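Local coordinates for succinoglycan biosynthesis protein (Bacillus cereus ATCC 14579, PDB 3B55), which binds calcium and, despite its name, belongs to the erythromycin esterase family, so that a hydrolytic role is possible but unproven, at residues T341-S353 with I404-K417. The protein carries 1 engineered substitution. Residues are numbered along the deposited sequence; the frame is centred on the assembly and turned at random.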
ATOM      1  N   THR A 341       6.761   8.255   5.789  1.00 11.09           N
ATOM      2  CA  THR A 341       6.612   8.791   7.143  1.00 12.74           C
ATOM      3  C   THR A 341       7.760   8.267   7.981  1.00 11.59           C
ATOM      4  O   THR A 341       8.319   7.209   7.682  1.00 12.22           O
ATOM      5  CB  THR A 341       5.272   8.368   7.803  1.00 13.11           C
ATOM      6  OG1 THR A 341       5.016   6.979   7.555  1.00 14.48           O
ATOM      7  CG2 THR A 341       4.126   9.213   7.262  1.00 15.09           C
ATOM      8  N   SER A 342       8.131   9.015   9.014  1.00 11.08           N
ATOM      9  CA  SER A 342       9.223   8.596   9.873  1.00 10.37           C
ATOM     10  C   SER A 342       8.906   8.933  11.324  1.00 10.10           C
ATOM     11  O   SER A 342       8.171   9.878  11.615  1.00  8.78           O
ATOM     12  CB  SER A 342      10.523   9.263   9.430  1.00 13.64           C
ATOM     13  OG  SER A 342      11.645   8.603   9.992  1.00 19.13           O
ATOM     14  N   VAL A 343       9.474   8.158  12.234  1.00 10.42           N
ATOM     15  CA  VAL A 343       9.206   8.351  13.644  1.00 11.16           C
ATOM     16  C   VAL A 343      10.464   8.626  14.453  1.00 12.45           C
ATOM     17  O   VAL A 343      11.563   8.700  13.906  1.00 14.77           O
ATOM     18  CB  VAL A 343       8.505   7.108  14.204  1.00 11.44           C
ATOM     19  CG1 VAL A 343       7.135   6.950  13.552  1.00  5.37           C
ATOM     20  CG2 VAL A 343       9.357   5.874  13.935  1.00  6.82           C
ATOM     21  N   TYR A 344      10.285   8.764  15.763  1.00 11.74           N
ATOM     22  CA  TYR A 344      11.389   9.028  16.674  1.00 10.44           C
ATOM     23  C   TYR A 344      11.187   8.349  18.033  1.00  9.99           C
ATOM     24  O   TYR A 344      11.899   7.408  18.376  1.00  9.39           O
ATOM     25  CB  TYR A 344      11.561  10.539  16.848  1.00 11.55           C
ATOM     26  CG  TYR A 344      12.685  10.925  17.778  1.00 12.01           C
ATOM     27  CD1 TYR A 344      13.957  10.370  17.633  1.00 10.90           C
ATOM     28  CD2 TYR A 344      12.478  11.838  18.812  1.00 11.08           C
ATOM     29  CE1 TYR A 344      14.993  10.709  18.495  1.00 12.55           C
ATOM     30  CE2 TYR A 344      13.510  12.188  19.681  1.00 10.01           C
ATOM     31  CZ  TYR A 344      14.764  11.621  19.517  1.00 17.21           C
ATOM     32  OH  TYR A 344      15.784  11.965  20.373  1.00 14.36           O
ATOM     33  N   GLU A 345      10.211   8.818  18.804  1.00 10.78           N
ATOM     34  CA  GLU A 345       9.951   8.226  20.111  1.00 12.00           C
ATOM     35  C   GLU A 345       8.501   7.771  20.229  1.00 12.45           C
ATOM     36  O   GLU A 345       7.630   8.230  19.482  1.00 11.33           O
ATOM     37  CB  GLU A 345      10.261   9.226  21.232  1.00 10.50           C
ATOM     38  CG  GLU A 345      11.708   9.707  21.281  1.00 12.33           C
ATOM     39  CD  GLU A 345      11.963  10.701  22.411  1.00 16.82           C
ATOM     40  OE1 GLU A 345      11.145  11.630  22.582  1.00 20.67           O
ATOM     41  OE2 GLU A 345      12.986  10.559  23.117  1.00 23.43           O
ATOM     42  N   GLY A 346       8.249   6.857  21.165  1.00 11.52           N
ATOM     43  CA  GLY A 346       6.895   6.371  21.359  1.00 11.87           C
ATOM     44  C   GLY A 346       6.736   4.863  21.339  1.00 13.59           C
ATOM     45  O   GLY A 346       7.717   4.120  21.326  1.00 11.72           O
ATOM     46  N   GLN A 347       5.481   4.420  21.335  1.00 13.32           N
ATOM     47  CA  GLN A 347       5.158   3.003  21.312  1.00 14.79           C
ATOM     48  C   GLN A 347       4.224   2.687  20.155  1.00 14.91           C
ATOM     49  O   GLN A 347       3.487   3.554  19.684  1.00 15.22           O
ATOM     50  CB  GLN A 347       4.515   2.589  22.635  1.00 17.93           C
ATOM     51  CG  GLN A 347       5.365   2.943  23.841  1.00 25.58           C
ATOM     52  CD  GLN A 347       4.749   2.491  25.144  1.00 35.11           C
ATOM     53  OE1 GLN A 347       4.796   1.310  25.493  1.00 37.92           O
ATOM     54  NE2 GLN A 347       4.149   3.432  25.867  1.00 30.36           N
ATOM     55  N   TYR A 348       4.253   1.440  19.705  1.00 14.50           N
ATOM     56  CA  TYR A 348       3.426   1.020  18.588  1.00 14.46           C
ATOM     57  C   TYR A 348       3.040  -0.442  18.725  1.00 14.46           C
ATOM     58  O   TYR A 348       3.639  -1.177  19.513  1.00 15.22           O
ATOM     59  CB  TYR A 348       4.192   1.208  17.279  1.00 10.98           C
ATOM     60  CG  TYR A 348       5.572   0.574  17.284  1.00 15.09           C
ATOM     61  CD1 TYR A 348       6.664   1.233  17.855  1.00 16.20           C
ATOM     62  CD2 TYR A 348       5.782  -0.698  16.746  1.00 16.19           C
ATOM     63  CE1 TYR A 348       7.929   0.643  17.891  1.00  9.44           C
ATOM     64  CE2 TYR A 348       7.043  -1.294  16.776  1.00 15.43           C
ATOM     65  CZ  TYR A 348       8.105  -0.620  17.352  1.00 11.87           C
ATOM     66  OH  TYR A 348       9.337  -1.212  17.415  1.00 13.56           O
ATOM     67  N   ASN A 349       2.030  -0.855  17.962  1.00 11.72           N
ATOM     68  CA  ASN A 349       1.589  -2.240  17.982  1.00 12.15           C
ATOM     69  C   ASN A 349       2.507  -3.064  17.087  1.00 13.86           C
ATOM     70  O   ASN A 349       2.917  -2.621  16.004  1.00 11.03           O
ATOM     71  CB  ASN A 349       0.155  -2.383  17.465  1.00 12.18           C
ATOM     72  CG  ASN A 349      -0.880  -1.912  18.465  1.00 12.08           C
ATOM     73  OD1 ASN A 349      -0.816  -2.246  19.647  1.00  9.83           O
ATOM     74  ND2 ASN A 349      -1.849  -1.139  17.992  1.00 11.38           N
ATOM     75  N   VAL A 350       2.828  -4.264  17.549  1.00 14.96           N
ATOM     76  CA  VAL A 350       3.679  -5.176  16.803  1.00 15.98           C
ATOM     77  C   VAL A 350       3.431  -6.564  17.378  1.00 16.11           C
ATOM     78  O   VAL A 350       2.978  -6.685  18.516  1.00 17.02           O
ATOM     79  CB  VAL A 350       5.170  -4.811  16.969  1.00 15.48           C
ATOM     80  CG1 VAL A 350       5.605  -4.995  18.430  1.00 11.38           C
ATOM     81  CG2 VAL A 350       6.017  -5.665  16.050  1.00 16.04           C
ATOM     82  N   LYS A 351       3.695  -7.604  16.593  1.00 16.44           N
ATOM     83  CA  LYS A 351       3.515  -8.967  17.081  1.00 19.33           C
ATOM     84  C   LYS A 351       4.693  -9.316  17.992  1.00 20.42           C
ATOM     85  O   LYS A 351       5.849  -9.122  17.619  1.00 22.07           O
ATOM     86  CB  LYS A 351       3.440  -9.952  15.914  1.00 18.33           C
ATOM     87  CG  LYS A 351       2.123  -9.881  15.144  1.00 25.28           C
ATOM     88  CD  LYS A 351       2.054 -10.953  14.069  1.00 29.06           C
ATOM     89  CE  LYS A 351       0.705 -10.950  13.368  1.00 33.96           C
ATOM     90  NZ  LYS A 351       0.708 -11.797  12.136  1.00 33.17           N
ATOM     91  N   ASN A 352       4.401  -9.826  19.186  1.00 21.67           N
ATOM     92  CA  ASN A 352       5.455 -10.171  20.142  1.00 22.61           C
ATOM     93  C   ASN A 352       6.148 -11.506  19.886  1.00 25.33           C
ATOM     94  O   ASN A 352       5.976 -12.124  18.834  1.00 24.69           O
ATOM     95  CB  ASN A 352       4.911 -10.154  21.576  1.00 18.41           C
ATOM     96  CG  ASN A 352       3.743 -11.091  21.772  1.00 21.46           C
ATOM     97  OD1 ASN A 352       3.482 -11.971  20.949  1.00 16.63           O
ATOM     98  ND2 ASN A 352       3.041 -10.922  22.884  1.00 21.33           N
ATOM     99  N   SER A 353       6.936 -11.934  20.869  1.00 29.09           N
ATOM    100  CA  SER A 353       7.686 -13.180  20.791  1.00 33.70           C
ATOM    101  C   SER A 353       6.773 -14.385  20.653  1.00 33.32           C
ATOM    102  O   SER A 353       7.210 -15.452  20.224  1.00 36.54           O
ATOM    103  CB  SER A 353       8.582 -13.341  22.026  1.00 33.50           C
ATOM    104  OG  SER A 353       7.831 -13.286  23.225  1.00 37.30           O
ATOM    105  N   ILE A 404      17.804   3.259   9.633  1.00 14.05           N
ATOM    106  CA  ILE A 404      16.466   3.787   9.829  1.00 13.50           C
ATOM    107  C   ILE A 404      15.579   2.684  10.354  1.00 11.19           C
ATOM    108  O   ILE A 404      15.730   1.521   9.983  1.00 10.55           O
ATOM    109  CB  ILE A 404      15.843   4.320   8.525  1.00 12.89           C
ATOM    110  CG1 ILE A 404      14.499   5.000   8.843  1.00 12.92           C
ATOM    111  CG2 ILE A 404      15.634   3.169   7.536  1.00 11.87           C
ATOM    112  CD1 ILE A 404      13.929   5.863   7.719  1.00 11.02           C
ATOM    113  N   PHE A 405      14.657   3.064  11.229  1.00 11.30           N
ATOM    114  CA  PHE A 405      13.698   2.141  11.816  1.00 10.78           C
ATOM    115  C   PHE A 405      13.033   1.349  10.673  1.00 12.97           C
ATOM    116  O   PHE A 405      12.552   1.929   9.707  1.00 10.66           O
ATOM    117  CB  PHE A 405      12.680   2.973  12.605  1.00 12.53           C
ATOM    118  CG  PHE A 405      11.464   2.216  13.035  1.00 18.51           C
ATOM    119  CD1 PHE A 405      11.546   1.213  13.997  1.00 16.67           C
ATOM    120  CD2 PHE A 405      10.221   2.532  12.497  1.00 12.73           C
ATOM    121  CE1 PHE A 405      10.404   0.542  14.419  1.00 17.04           C
ATOM    122  CE2 PHE A 405       9.073   1.866  12.909  1.00 16.19           C
ATOM    123  CZ  PHE A 405       9.166   0.872  13.873  1.00 15.89           C
ATOM    124  N   ALA A 406      13.022   0.020  10.778  1.00 14.64           N
ATOM    125  CA  ALA A 406      12.445  -0.827   9.733  1.00 17.01           C
ATOM    126  C   ALA A 406      10.926  -0.950   9.789  1.00 15.41           C
ATOM    127  O   ALA A 406      10.255  -0.960   8.752  1.00 16.89           O
ATOM    128  CB  ALA A 406      13.085  -2.209   9.779  1.00 18.23           C
ATOM    129  N   GLY A 407      10.391  -1.068  10.996  1.00  9.59           N
ATOM    130  CA  GLY A 407       8.952  -1.154  11.150  1.00 10.43           C
ATOM    131  C   GLY A 407       8.250  -2.427  10.706  1.00 11.55           C
ATOM    132  O   GLY A 407       7.086  -2.374  10.293  1.00  9.04           O
ATOM    133  N   ILE A 408       8.935  -3.563  10.779  1.00 12.10           N
ATOM    134  CA  ILE A 408       8.322  -4.830  10.389  1.00 13.63           C
ATOM    135  C   ILE A 408       7.236  -5.193  11.413  1.00 12.90           C
ATOM    136  O   ILE A 408       7.341  -4.864  12.598  1.00 10.83           O
ATOM    137  CB  ILE A 408       9.372  -5.950  10.299  1.00 12.27           C
ATOM    138  CG1 ILE A 408      10.455  -5.549   9.298  1.00 15.31           C
ATOM    139  CG2 ILE A 408       8.717  -7.249   9.839  1.00 11.89           C
ATOM    140  CD1 ILE A 408       9.891  -5.131   7.940  1.00 15.97           C
ATOM    141  N   THR A 409       6.183  -5.857  10.956  1.00 15.20           N
ATOM    142  CA  THR A 409       5.079  -6.196  11.842  1.00 17.51           C
ATOM    143  C   THR A 409       5.377  -7.263  12.893  1.00 18.60           C
ATOM    144  O   THR A 409       4.589  -7.469  13.819  1.00 18.97           O
ATOM    145  CB  THR A 409       3.851  -6.606  11.015  1.00 18.41           C
ATOM    146  OG1 THR A 409       4.196  -7.696  10.146  1.00 28.10           O
ATOM    147  CG2 THR A 409       3.376  -5.436  10.172  1.00 17.26           C
ATOM    148  N   THR A 410       6.515  -7.937  12.761  1.00 20.49           N
ATOM    149  CA  THR A 410       6.892  -8.954  13.736  1.00 22.65           C
ATOM    150  C   THR A 410       8.260  -8.656  14.327  1.00 22.37           C
ATOM    151  O   THR A 410       9.177  -8.250  13.618  1.00 21.80           O
ATOM    152  CB  THR A 410       6.940 -10.367  13.120  1.00 23.33           C
ATOM    153  OG1 THR A 410       5.622 -10.764  12.718  1.00 29.29           O
ATOM    154  CG2 THR A 410       7.480 -11.375  14.141  1.00 30.53           C
ATOM    155  N   GLU A 411       8.375  -8.848  15.637  1.00 26.24           N
ATOM    156  CA  GLU A 411       9.624  -8.638  16.365  1.00 29.61           C
ATOM    157  C   GLU A 411      10.188 -10.040  16.596  1.00 27.63           C
ATOM    158  O   GLU A 411       9.502 -10.901  17.155  1.00 27.63           O
ATOM    159  CB  GLU A 411       9.350  -7.957  17.714  1.00 31.77           C
ATOM    160  CG  GLU A 411       8.627  -6.618  17.597  1.00 44.13           C
ATOM    161  CD  GLU A 411       9.532  -5.417  17.847  1.00 51.58           C
ATOM    162  OE1 GLU A 411       9.904  -5.190  19.020  1.00 46.03           O
ATOM    163  OE2 GLU A 411       9.862  -4.695  16.878  1.00 45.00           O
ATOM    164  N   GLY A 412      11.419 -10.280  16.156  1.00 24.48           N
ATOM    165  CA  GLY A 412      12.010 -11.596  16.332  1.00 22.04           C
ATOM    166  C   GLY A 412      13.507 -11.580  16.111  1.00 21.43           C
ATOM    167  O   GLY A 412      14.017 -10.639  15.511  1.00 18.29           O
ATOM    168  N   PRO A 413      14.233 -12.622  16.555  1.00 19.60           N
ATOM    169  CA  PRO A 413      15.687 -12.743  16.420  1.00 17.97           C
ATOM    170  C   PRO A 413      16.176 -12.560  14.986  1.00 17.48           C
ATOM    171  O   PRO A 413      17.265 -12.037  14.752  1.00 16.36           O
ATOM    172  CB  PRO A 413      15.964 -14.161  16.934  1.00 18.96           C
ATOM    173  CG  PRO A 413      14.807 -14.435  17.853  1.00 19.27           C
ATOM    174  CD  PRO A 413      13.663 -13.878  17.071  1.00 22.61           C
ATOM    175  N   ASP A 414      15.366 -12.990  14.029  1.00 15.27           N
ATOM    176  CA  ASP A 414      15.749 -12.906  12.628  1.00 18.94           C
ATOM    177  C   ASP A 414      15.088 -11.778  11.865  1.00 21.29           C
ATOM    178  O   ASP A 414      15.120 -11.749  10.635  1.00 23.71           O
ATOM    179  CB  ASP A 414      15.452 -14.239  11.954  1.00 16.81           C
ATOM    180  CG  ASP A 414      16.090 -15.394  12.684  1.00 19.04           C
ATOM    181  OD1 ASP A 414      17.338 -15.430  12.751  1.00 16.37           O
ATOM    182  OD2 ASP A 414      15.342 -16.248  13.199  1.00 18.12           O
ATOM    183  N   ILE A 415      14.482 -10.858  12.601  1.00 21.00           N
ATOM    184  CA  ILE A 415      13.827  -9.717  11.993  1.00 22.68           C
ATOM    185  C   ILE A 415      14.549  -8.451  12.454  1.00 21.21           C
ATOM    186  O   ILE A 415      14.472  -8.061  13.618  1.00 21.90           O
ATOM    187  CB  ILE A 415      12.350  -9.664  12.398  1.00 22.40           C
ATOM    188  CG1 ILE A 415      11.656 -10.939  11.918  1.00 25.65           C
ATOM    189  CG2 ILE A 415      11.687  -8.421  11.813  1.00 21.86           C
ATOM    190  CD1 ILE A 415      10.311 -11.167  12.546  1.00 22.70           C
ATOM    191  N   PRO A 416      15.285  -7.809  11.542  1.00 20.41           N
ATOM    192  CA  PRO A 416      16.026  -6.586  11.861  1.00 20.41           C
ATOM    193  C   PRO A 416      15.102  -5.455  12.281  1.00 19.96           C
ATOM    194  O   PRO A 416      14.040  -5.273  11.679  1.00 18.09           O
ATOM    195  CB  PRO A 416      16.755  -6.278  10.558  1.00 20.40           C
ATOM    196  CG  PRO A 416      15.811  -6.814   9.517  1.00 22.71           C
ATOM    197  CD  PRO A 416      15.404  -8.135  10.109  1.00 19.87           C
ATOM    198  N   LYS A 417      15.498  -4.704  13.308  1.00 18.52           N
ATOM    199  CA  LYS A 417      14.674  -3.594  13.762  1.00 18.78           C
ATOM    200  C   LYS A 417      15.010  -2.324  12.985  1.00 19.88           C
ATOM    201  O   LYS A 417      14.213  -1.381  12.955  1.00 18.17           O
ATOM    202  CB  LYS A 417      14.828  -3.346  15.266  1.00 19.49           C
ATOM    203  CG  LYS A 417      13.655  -2.522  15.823  1.00 26.26           C
ATOM    204  CD  LYS A 417      13.795  -2.166  17.296  1.00 35.06           C
ATOM    205  CE  LYS A 417      13.669  -3.379  18.197  1.00 41.16           C
ATOM    206  NZ  LYS A 417      12.383  -4.088  17.977  1.00 46.73           N
TER
HETATM  207  O   HOH W   1       2.711 -10.635   9.736  1.00 24.03           O
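Lys-351 and Thr-410 form a single beta bridge through two backbone hydrogen bonds. Lys-351 N donates to Thr-409 O (2.9 Å, nearly straight at 170°). Glu-411 N returns a longer bond of 3.2 Å to Lys-351 O. The Lys-351 side chain sets out toward the loop, CB 3.4 Å from Thr-409 O, then extends to a water weakly linking NZ to Thr-409 OG1.

The aromatic pair is T-shaped. Phe-405 turns its edge to one face of Tyr-348, planes 67° apart, its CZ 3.9 Å from Tyr-348 CZ, above the outer part of that ring. Across the ring from CE1, Phe-405 CD2 meets Val-343 CG2 at 3.7 Å.

Glu-411 bends at chi2 (-106°), bringing OE2 to the Tyr-348 ring edge, 3.6 Å from Tyr-348 OH, too long for a hydrogen bond; the planes are almost perpendicular. Lys-417 salt-bridges that carboxylate, NZ to OE2 2.8 Å. Val-350 crosses Glu-411 at about a right angle, its CG1 3.5 Å from Glu-411 CG.

The end of strand 402-405 and the loop after it pack against strands 336-344 (main sheet) and 346-351 (hairpin), before and after the corner at Glu-345. Helix 371-376 borders Val-343 and Phe-405 through Asn-372; Thr-409 reaches His-85, a calcium ligand.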